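Local atomic coordinates of beta-phenylalanine aminotransferase (Variovorax paradoxus, PDB entry 4AO9), a protein that is a class-III, PLP-dependent aminotransferase that transfers the amino group of beta-phenylalanine, probably to a keto acid acceptor. Residues A188-T193 with F199-Y204. Sequence-based numbering, arbitrary orientation.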
loop_
_atom_site.group_PDB
_atom_site.type_symbol
_atom_site.label_atom_id
_atom_site.label_comp_id
_atom_site.label_asym_id
_atom_site.label_seq_id
_atom_site.Cartn_x
_atom_site.Cartn_y
_atom_site.Cartn_z
ATOM N N ALA A 188 0.592 1.977 25.156
ATOM C CA ALA A 188 1.463 1.255 26.084
ATOM C C ALA A 188 1.681 -0.194 25.635
ATOM O O ALA A 188 2.676 -0.831 25.991
ATOM C CB ALA A 188 0.882 1.294 27.502
ATOM N N ARG A 189 0.733 -0.702 24.846
ATOM C CA ARG A 189 0.766 -2.054 24.303
ATOM C C ARG A 189 0.484 -1.970 22.800
ATOM O O ARG A 189 0.035 -0.933 22.332
ATOM C CB ARG A 189 -0.310 -2.904 24.981
ATOM C CG ARG A 189 -0.132 -3.067 26.493
ATOM C CD ARG A 189 -1.347 -3.747 27.122
ATOM N NE ARG A 189 -1.691 -4.993 26.437
ATOM C CZ ARG A 189 -1.442 -6.214 26.906
ATOM N NH1 ARG A 189 -0.850 -6.382 28.086
ATOM N NH2 ARG A 189 -1.798 -7.277 26.195
ATOM N N PRO A 190 0.735 -3.059 22.040
ATOM C CA PRO A 190 0.362 -3.016 20.626
ATOM C C PRO A 190 -1.132 -2.759 20.469
ATOM O O PRO A 190 -1.943 -3.301 21.239
ATOM C CB PRO A 190 0.717 -4.420 20.133
ATOM C CG PRO A 190 1.849 -4.839 21.026
ATOM C CD PRO A 190 1.443 -4.307 22.377
ATOM N N SER A 191 -1.476 -1.920 19.496
ATOM C CA SER A 191 -2.869 -1.598 19.237
ATOM C C SER A 191 -3.621 -2.827 18.730
ATOM O O SER A 191 -3.005 -3.800 18.285
ATOM C CB SER A 191 -2.968 -0.433 18.251
ATOM O OG SER A 191 -2.282 0.690 18.768
ATOM N N PRO A 192 -4.968 -2.800 18.813
ATOM C CA PRO A 192 -5.723 -3.987 18.408
ATOM C C PRO A 192 -5.496 -4.459 16.965
ATOM O O PRO A 192 -5.663 -5.646 16.686
ATOM C CB PRO A 192 -7.183 -3.545 18.587
ATOM C CG PRO A 192 -7.140 -2.508 19.617
ATOM C CD PRO A 192 -5.841 -1.784 19.440
ATOM N N THR A 193 -5.116 -3.548 16.071
ATOM C CA THR A 193 -4.894 -3.894 14.666
ATOM C C THR A 193 -3.441 -4.244 14.338
ATOM O O THR A 193 -3.119 -4.520 13.195
ATOM C CB THR A 193 -5.353 -2.775 13.710
ATOM O OG1 THR A 193 -4.863 -1.517 14.178
ATOM C CG2 THR A 193 -6.879 -2.719 13.643
ATOM N N PHE A 199 6.711 -7.941 19.787
ATOM C CA PHE A 199 7.075 -6.573 20.152
ATOM C C PHE A 199 7.374 -6.405 21.632
ATOM O O PHE A 199 6.575 -6.827 22.481
ATOM C CB PHE A 199 5.951 -5.604 19.777
ATOM C CG PHE A 199 5.774 -5.408 18.302
ATOM C CD1 PHE A 199 6.756 -4.774 17.544
ATOM C CD2 PHE A 199 4.605 -5.838 17.661
ATOM C CE1 PHE A 199 6.587 -4.579 16.165
ATOM C CE2 PHE A 199 4.440 -5.648 16.294
ATOM C CZ PHE A 199 5.415 -5.015 15.552
ATOM N N LEU A 200 8.499 -5.751 21.926
ATOM C CA LEU A 200 8.809 -5.272 23.276
ATOM C C LEU A 200 8.629 -3.754 23.268
ATOM O O LEU A 200 9.377 -3.038 22.590
ATOM C CB LEU A 200 10.241 -5.648 23.654
ATOM C CG LEU A 200 10.801 -5.060 24.950
ATOM C CD1 LEU A 200 9.959 -5.465 26.163
ATOM C CD2 LEU A 200 12.235 -5.515 25.140
ATOM N N VAL A 201 7.628 -3.270 24.010
ATOM C CA VAL A 201 7.241 -1.863 23.976
ATOM C C VAL A 201 7.847 -1.142 25.173
ATOM O O VAL A 201 7.544 -1.472 26.333
ATOM C CB VAL A 201 5.689 -1.684 23.974
ATOM C CG1 VAL A 201 5.325 -0.206 23.818
ATOM C CG2 VAL A 201 5.044 -2.513 22.862
ATOM N N LEU A 202 8.696 -0.160 24.884
ATOM C CA LEU A 202 9.436 0.575 25.905
ATOM C C LEU A 202 9.006 2.033 25.911
ATOM O O LEU A 202 8.477 2.531 24.921
ATOM C CB LEU A 202 10.940 0.468 25.622
ATOM C CG LEU A 202 11.556 -0.936 25.630
ATOM C CD1 LEU A 202 13.070 -0.865 25.407
ATOM C CD2 LEU A 202 11.248 -1.686 26.928
ATOM N N PRO A 203 9.246 2.744 27.021
ATOM C CA PRO A 203 8.817 4.143 27.062
ATOM C C PRO A 203 9.646 5.056 26.157
ATOM O O PRO A 203 10.873 5.019 26.189
ATOM C CB PRO A 203 9.012 4.540 28.536
ATOM C CG PRO A 203 9.317 3.272 29.261
ATOM C CD PRO A 203 9.844 2.290 28.290
ATOM N N TYR A 204 8.976 5.877 25.354
ATOM C CA TYR A 204 9.693 6.864 24.542
ATOM C C TYR A 204 10.453 7.850 25.429
ATOM O O TYR A 204 9.962 8.255 26.485
ATOM C CB TYR A 204 8.709 7.615 23.652
ATOM C CG TYR A 204 9.329 8.357 22.481
ATOM C CD1 TYR A 204 9.900 7.668 21.408
ATOM C CD2 TYR A 204 9.310 9.746 22.433
ATOM C CE1 TYR A 204 10.437 8.346 20.317
ATOM C CE2 TYR A 204 9.853 10.443 21.347
ATOM C CZ TYR A 204 10.401 9.739 20.291
ATOM O OH TYR A 204 10.929 10.402 19.213
#
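P190 and V201 bring an irregular loop, 188-193, against the outermost strand of a sheet, 198-202, with no hydrogen bond between the two segments. P190 CA lies 7.6 Å from F199 CA, and the closest CA pair, R189 CA and V201 CA, is 6.5 Å apart; mainly side chains cross between, V201 above all, using both methyls. Its CG1, anti to the backbone N (chi1 -175°), meets the backbone oxygen of A188, with 3.5 Å from V201 CG1 to A188 O. The other methyl turns to the proline ring, where V201 CG2 lies 4.1 Å from P190 CD. The neighbouring carbon of that ring, P190 CG, reaches F199 CB at 4.4 Å and approaches the phenyl ring obliquely. Strand alternation explains the pairing, since F199 and V201 point toward the loop while L200 and L202 point away. F186 extends the apolar patch, its ring edge-to-face with that of F199, and V201 also packs on F186. Further along the loop, P192 and T193 pack on L315 and A316 of the second subunit. This is surface packing over the edge strand of the large, mainly parallel sheet in the PLP-binding domain of a fold-type I, class-III aminotransferase.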